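PDB 3P3D: nucleoporin 53, which probably serves as a structural component of the nuclear pore complex, represented here by its RNA recognition motif-type domain. Local coordinates for residues A9-M19 / F86-T97. Residues are numbered along the deposited sequence; the frame is centred on the assembly and turned at random.
Sequences AILVFGYPETM and FNGVLLGVIPYT
Strands 9-13 and 92-95 pair antiparallel, Leu-11 with Ile-94 and Phe-13 with Gly-92 as hydrogen-bonded pairs, joining the central, first strand of the RRM sheet to its last strand, 89-95. Leu-11 N donates to Ile-94 O at 2.8 Å and Ile-94 N returns a bond to Leu-11 O; Phe-13 and Gly-92 exchange a second pair. Past Pro-95 the ladder ends on Tyr-96 N, whose 3.1 Å bond to Ala-9 O comes from above the carbonyl plane.

Phe-13 has its CG between its own N and carbonyl carbon (chi1 64°), which lays the ring over Gly-92: CA of Gly-92 stands 3.6 Å from the ring centroid of Phe-13, a CH-pi contact over the face. The ring lies where a beta-carbon on Gly-92 would be, in keeping with glycine at this position. Replacing Phe-13 by alanine would probably leave the Gly-92 backbone without its ring cover and Ile-94 CG1 without its aromatic neighbour. Leu-11 CB also packs on Ile-94 CG1, at 4.0 Å.

On the opposite face of the sheet, Ile-10 CD1 meets Val-93 CG1 at 3.6 Å. Beyond the ladder the two segments diverge, and one water bridges Gly-14 O and Leu-90 O; farther on, Pro-16 CD and Val-89 CG1 meet tip to tip.

Val-12 and Val-93 rest on Phe-27 of helix 20-27, Ile-10 on Ala-78 of helix 72-79, while strand 64-68 flanks strand 9-13 along its other edge.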
ATOM      1  N   ALA A   9      -4.768   7.018   3.897  1.00 35.91           N
ATOM      2  CA  ALA A   9      -4.176   6.196   2.849  1.00 35.19           C
ATOM      3  C   ALA A   9      -2.684   6.406   2.834  1.00 34.70           C
ATOM      4  O   ALA A   9      -2.178   7.429   3.291  1.00 33.86           O
ATOM      5  CB  ALA A   9      -4.756   6.532   1.482  1.00 34.60           C
ATOM      6  N   ILE A  10      -1.991   5.416   2.284  1.00 34.35           N
ATOM      7  CA  ILE A  10      -0.557   5.475   2.141  1.00 34.04           C
ATOM      8  C   ILE A  10      -0.261   5.105   0.718  1.00 34.59           C
ATOM      9  O   ILE A  10      -1.088   4.440   0.057  1.00 34.99           O
ATOM     10  CB  ILE A  10       0.167   4.493   3.144  1.00 33.54           C
ATOM     11  CG1 ILE A  10      -0.173   3.029   2.864  1.00 33.15           C
ATOM     12  CG2 ILE A  10      -0.176   4.842   4.591  1.00 31.90           C
ATOM     13  CD1 ILE A  10       0.475   2.031   3.807  1.00 32.05           C
ATOM     14  N   LEU A  11       0.909   5.527   0.252  1.00 35.19           N
ATOM     15  CA  LEU A  11       1.522   4.949  -0.942  1.00 35.75           C
ATOM     16  C   LEU A  11       2.658   3.967  -0.595  1.00 36.21           C
ATOM     17  O   LEU A  11       3.600   4.356   0.074  1.00 36.34           O
ATOM     18  CB  LEU A  11       2.046   6.068  -1.800  1.00 35.73           C
ATOM     19  CG  LEU A  11       0.932   6.966  -2.360  1.00 35.60           C
ATOM     20  CD1 LEU A  11       1.514   8.247  -2.905  1.00 35.47           C
ATOM     21  CD2 LEU A  11       0.144   6.230  -3.422  1.00 35.04           C
ATOM     22  N   VAL A  12       2.562   2.701  -1.016  1.00 37.16           N
ATOM     23  CA  VAL A  12       3.683   1.757  -0.871  1.00 37.97           C
ATOM     24  C   VAL A  12       4.360   1.591  -2.216  1.00 38.11           C
ATOM     25  O   VAL A  12       3.699   1.503  -3.237  1.00 38.51           O
ATOM     26  CB  VAL A  12       3.286   0.364  -0.264  1.00 38.14           C
ATOM     27  CG1 VAL A  12       2.509   0.523   1.029  1.00 37.34           C
ATOM     28  CG2 VAL A  12       2.478  -0.439  -1.224  1.00 40.83           C
ATOM     29  N   PHE A  13       5.686   1.547  -2.224  1.00 38.65           N
ATOM     30  CA  PHE A  13       6.422   1.576  -3.489  1.00 38.53           C
ATOM     31  C   PHE A  13       7.799   0.928  -3.432  1.00 39.88           C
ATOM     32  O   PHE A  13       8.353   0.721  -2.362  1.00 40.45           O
ATOM     33  CB  PHE A  13       6.563   3.040  -3.969  1.00 37.92           C
ATOM     34  CG  PHE A  13       7.389   3.932  -3.048  1.00 33.62           C
ATOM     35  CD1 PHE A  13       8.753   4.044  -3.214  1.00 30.55           C
ATOM     36  CD2 PHE A  13       6.797   4.664  -2.038  1.00 31.50           C
ATOM     37  CE1 PHE A  13       9.507   4.841  -2.390  1.00 29.77           C
ATOM     38  CE2 PHE A  13       7.566   5.492  -1.198  1.00 31.31           C
ATOM     39  CZ  PHE A  13       8.908   5.576  -1.374  1.00 30.12           C
ATOM     40  N   GLY A  14       8.345   0.653  -4.615  1.00 41.67           N
ATOM     41  CA  GLY A  14       9.726   0.203  -4.797  1.00 42.39           C
ATOM     42  C   GLY A  14       9.901  -1.295  -5.016  1.00 43.26           C
ATOM     43  O   GLY A  14      11.021  -1.792  -5.032  1.00 42.82           O
ATOM     44  N   TYR A  15       8.794  -2.005  -5.224  1.00 44.31           N
ATOM     45  CA  TYR A  15       8.798  -3.460  -5.332  1.00 45.26           C
ATOM     46  C   TYR A  15       8.723  -3.848  -6.804  1.00 46.67           C
ATOM     47  O   TYR A  15       8.162  -3.089  -7.613  1.00 47.16           O
ATOM     48  CB  TYR A  15       7.628  -4.068  -4.550  1.00 45.22           C
ATOM     49  CG  TYR A  15       6.278  -3.454  -4.872  1.00 45.12           C
ATOM     50  CD1 TYR A  15       5.532  -3.904  -5.950  1.00 45.02           C
ATOM     51  CD2 TYR A  15       5.753  -2.416  -4.106  1.00 43.55           C
ATOM     52  CE1 TYR A  15       4.319  -3.341  -6.269  1.00 43.87           C
ATOM     53  CE2 TYR A  15       4.527  -1.846  -4.422  1.00 42.22           C
ATOM     54  CZ  TYR A  15       3.824  -2.316  -5.505  1.00 43.44           C
ATOM     55  OH  TYR A  15       2.608  -1.799  -5.848  1.00 41.91           O
ATOM     56  N   PRO A  16       9.312  -5.008  -7.176  1.00 47.50           N
ATOM     57  CA  PRO A  16       9.083  -5.505  -8.534  1.00 48.13           C
ATOM     58  C   PRO A  16       7.610  -5.843  -8.711  1.00 48.55           C
ATOM     59  O   PRO A  16       7.009  -6.342  -7.769  1.00 48.48           O
ATOM     60  CB  PRO A  16       9.942  -6.780  -8.609  1.00 48.21           C
ATOM     61  CG  PRO A  16      10.930  -6.669  -7.485  1.00 48.05           C
ATOM     62  CD  PRO A  16      10.251  -5.862  -6.421  1.00 47.63           C
ATOM     63  N   GLU A  17       7.041  -5.576  -9.890  1.00 49.03           N
ATOM     64  CA  GLU A  17       5.610  -5.791 -10.119  1.00 49.58           C
ATOM     65  C   GLU A  17       5.188  -7.244  -9.806  1.00 50.04           C
ATOM     66  O   GLU A  17       4.075  -7.501  -9.311  1.00 50.77           O
ATOM     67  CB  GLU A  17       5.210  -5.388 -11.553  1.00 49.39           C
ATOM     68  N   THR A  18       6.081  -8.196 -10.049  1.00 50.19           N
ATOM     69  CA  THR A  18       5.806  -9.589  -9.717  1.00 50.21           C
ATOM     70  C   THR A  18       5.437  -9.788  -8.229  1.00 49.76           C
ATOM     71  O   THR A  18       4.819 -10.790  -7.869  1.00 50.04           O
ATOM     72  CB  THR A  18       7.015 -10.475 -10.023  1.00 50.47           C
ATOM     73  OG1 THR A  18       6.548 -11.759 -10.452  1.00 52.97           O
ATOM     74  CG2 THR A  18       7.909 -10.629  -8.777  1.00 50.20           C
ATOM     75  N   MET A  19       5.806  -8.824  -7.386  1.00 48.73           N
ATOM     76  CA  MET A  19       5.708  -8.948  -5.928  1.00 48.30           C
ATOM     77  C   MET A  19       4.524  -8.209  -5.283  1.00 47.77           C
ATOM     78  O   MET A  19       4.344  -8.285  -4.070  1.00 47.29           O
ATOM     79  CB  MET A  19       6.993  -8.406  -5.313  1.00 48.20           C
ATOM     80  CG  MET A  19       7.454  -9.177  -4.102  1.00 48.34           C
ATOM     81  SD  MET A  19       9.032  -8.540  -3.524  1.00 47.44           S
ATOM     82  CE  MET A  19       8.452  -7.847  -2.024  1.00 40.70           C
ATOM     83  N   PHE A  86      11.862  -6.312   2.530  1.00 44.52           N
ATOM     84  CA  PHE A  86      10.791  -7.277   2.421  1.00 45.48           C
ATOM     85  C   PHE A  86      11.136  -8.217   1.284  1.00 46.81           C
ATOM     86  O   PHE A  86      11.250  -7.776   0.134  1.00 46.84           O
ATOM     87  CB  PHE A  86       9.475  -6.559   2.132  1.00 45.46           C
ATOM     88  CG  PHE A  86       8.283  -7.447   2.171  1.00 44.39           C
ATOM     89  CD1 PHE A  86       7.712  -7.813   3.379  1.00 46.15           C
ATOM     90  CD2 PHE A  86       7.720  -7.900   1.017  1.00 43.63           C
ATOM     91  CE1 PHE A  86       6.594  -8.630   3.414  1.00 45.77           C
ATOM     92  CE2 PHE A  86       6.598  -8.708   1.039  1.00 44.58           C
ATOM     93  CZ  PHE A  86       6.035  -9.074   2.247  1.00 44.97           C
ATOM     94  N   ASN A  87      11.313  -9.503   1.604  1.00 47.53           N
ATOM     95  CA  ASN A  87      11.765 -10.490   0.623  1.00 48.28           C
ATOM     96  C   ASN A  87      12.868  -9.926  -0.287  1.00 47.58           C
ATOM     97  O   ASN A  87      12.768 -10.014  -1.512  1.00 47.54           O
ATOM     98  CB  ASN A  87      10.588 -11.027  -0.225  1.00 49.01           C
ATOM     99  CG  ASN A  87       9.488 -11.700   0.629  1.00 52.60           C
ATOM    100  OD1 ASN A  87       9.664 -11.923   1.837  1.00 54.89           O
ATOM    101  ND2 ASN A  87       8.340 -12.009  -0.002  1.00 53.64           N
ATOM    102  N   GLY A  88      13.894  -9.325   0.314  1.00 47.03           N
ATOM    103  CA  GLY A  88      15.076  -8.857  -0.434  1.00 46.66           C
ATOM    104  C   GLY A  88      14.971  -7.553  -1.229  1.00 46.25           C
ATOM    105  O   GLY A  88      15.855  -7.248  -2.042  1.00 46.11           O
ATOM    106  N   VAL A  89      13.908  -6.773  -1.014  1.00 45.74           N
ATOM    107  CA  VAL A  89      13.816  -5.425  -1.608  1.00 44.93           C
ATOM    108  C   VAL A  89      13.461  -4.435  -0.519  1.00 44.02           C
ATOM    109  O   VAL A  89      12.852  -4.793   0.490  1.00 43.96           O
ATOM    110  CB  VAL A  89      12.738  -5.309  -2.738  1.00 45.00           C
ATOM    111  CG1 VAL A  89      12.845  -6.447  -3.746  1.00 44.79           C
ATOM    112  CG2 VAL A  89      11.367  -5.294  -2.143  1.00 45.27           C
ATOM    113  N   LEU A  90      13.840  -3.182  -0.727  1.00 43.09           N
ATOM    114  CA  LEU A  90      13.445  -2.124   0.192  1.00 42.05           C
ATOM    115  C   LEU A  90      12.045  -1.631  -0.170  1.00 41.38           C
ATOM    116  O   LEU A  90      11.765  -1.347  -1.340  1.00 40.39           O
ATOM    117  CB  LEU A  90      14.442  -0.969   0.147  1.00 41.95           C
ATOM    118  CG  LEU A  90      15.799  -1.238   0.793  1.00 40.37           C
ATOM    119  CD1 LEU A  90      16.779  -0.221   0.280  1.00 37.56           C
ATOM    120  CD2 LEU A  90      15.691  -1.198   2.322  1.00 39.18           C
ATOM    121  N   LEU A  91      11.172  -1.546   0.835  1.00 40.62           N
ATOM    122  CA  LEU A  91       9.861  -0.947   0.638  1.00 40.82           C
ATOM    123  C   LEU A  91       9.842   0.499   1.080  1.00 40.30           C
ATOM    124  O   LEU A  91      10.413   0.859   2.111  1.00 40.94           O
ATOM    125  CB  LEU A  91       8.776  -1.698   1.404  1.00 40.90           C
ATOM    126  CG  LEU A  91       8.511  -3.128   0.960  1.00 41.37           C
ATOM    127  CD1 LEU A  91       7.248  -3.637   1.635  1.00 42.92           C
ATOM    128  CD2 LEU A  91       8.407  -3.235  -0.545  1.00 41.42           C
ATOM    129  N   GLY A  92       9.161   1.321   0.298  1.00 39.77           N
ATOM    130  CA  GLY A  92       8.851   2.695   0.709  1.00 39.38           C
ATOM    131  C   GLY A  92       7.406   2.847   1.136  1.00 38.31           C
ATOM    132  O   GLY A  92       6.504   2.240   0.558  1.00 38.65           O
ATOM    133  N   VAL A  93       7.183   3.642   2.171  1.00 37.88           N
ATOM    134  CA  VAL A  93       5.831   3.947   2.606  1.00 37.07           C
ATOM    135  C   VAL A  93       5.794   5.408   2.944  1.00 37.60           C
ATOM    136  O   VAL A  93       6.623   5.885   3.720  1.00 37.56           O
ATOM    137  CB  VAL A  93       5.367   3.116   3.827  1.00 36.83           C
ATOM    138  CG1 VAL A  93       3.867   3.326   4.090  1.00 34.47           C
ATOM    139  CG2 VAL A  93       5.634   1.649   3.618  1.00 35.46           C
ATOM    140  N   ILE A  94       4.845   6.123   2.336  1.00 38.28           N
ATOM    141  CA  ILE A  94       4.625   7.547   2.642  1.00 38.78           C
ATOM    142  C   ILE A  94       3.141   7.803   2.704  1.00 39.20           C
ATOM    143  O   ILE A  94       2.373   7.033   2.127  1.00 39.16           O
ATOM    144  CB  ILE A  94       5.261   8.518   1.582  1.00 38.43           C
ATOM    145  CG1 ILE A  94       4.807   8.197   0.155  1.00 38.36           C
ATOM    146  CG2 ILE A  94       6.764   8.474   1.636  1.00 38.86           C
ATOM    147  CD1 ILE A  94       5.102   9.331  -0.830  1.00 38.34           C
ATOM    148  N   PRO A  95       2.729   8.890   3.387  1.00 40.26           N
ATOM    149  CA  PRO A  95       1.338   9.279   3.333  1.00 40.94           C
ATOM    150  C   PRO A  95       0.921   9.557   1.889  1.00 41.87           C
ATOM    151  O   PRO A  95       1.678  10.178   1.135  1.00 41.98           O
ATOM    152  CB  PRO A  95       1.319  10.569   4.139  1.00 41.06           C
ATOM    153  CG  PRO A  95       2.589  10.572   4.914  1.00 40.82           C
ATOM    154  CD  PRO A  95       3.541   9.942   4.022  1.00 40.50           C
ATOM    155  N   TYR A  96      -0.259   9.087   1.508  1.00 42.88           N
ATOM    156  CA  TYR A  96      -0.840   9.444   0.225  1.00 44.86           C
ATOM    157  C   TYR A  96      -1.069  10.958   0.095  1.00 45.32           C
ATOM    158  O   TYR A  96      -1.461  11.612   1.061  1.00 45.66           O
ATOM    159  CB  TYR A  96      -2.178   8.727   0.057  1.00 45.50           C
ATOM    160  CG  TYR A  96      -3.098   9.359  -0.971  1.00 48.08           C
ATOM    161  CD1 TYR A  96      -2.950   9.076  -2.318  1.00 48.93           C
ATOM    162  CD2 TYR A  96      -4.127  10.239  -0.583  1.00 51.34           C
ATOM    163  CE1 TYR A  96      -3.781   9.640  -3.262  1.00 51.36           C
ATOM    164  CE2 TYR A  96      -4.971  10.820  -1.533  1.00 51.43           C
ATOM    165  CZ  TYR A  96      -4.792  10.504  -2.871  1.00 52.13           C
ATOM    166  OH  TYR A  96      -5.609  11.042  -3.841  1.00 54.68           O
ATOM    167  N   THR A  97      -0.798  11.499  -1.087  1.00 46.13           N
ATOM    168  CA  THR A  97      -1.242  12.855  -1.465  1.00 46.87           C
ATOM    169  C   THR A  97      -1.697  12.816  -2.913  1.00 47.66           C
ATOM    170  O   THR A  97      -1.121  12.072  -3.717  1.00 47.67           O
ATOM    171  CB  THR A  97      -0.127  13.925  -1.375  1.00 46.79           C
ATOM    172  OG1 THR A  97       0.879  13.665  -2.373  1.00 47.77           O
ATOM    173  CG2 THR A  97       0.494  13.993   0.008  1.00 45.69           C
TER
HETATM  174  O   HOH W   1      12.958  -0.723  -3.670  1.00 39.10           O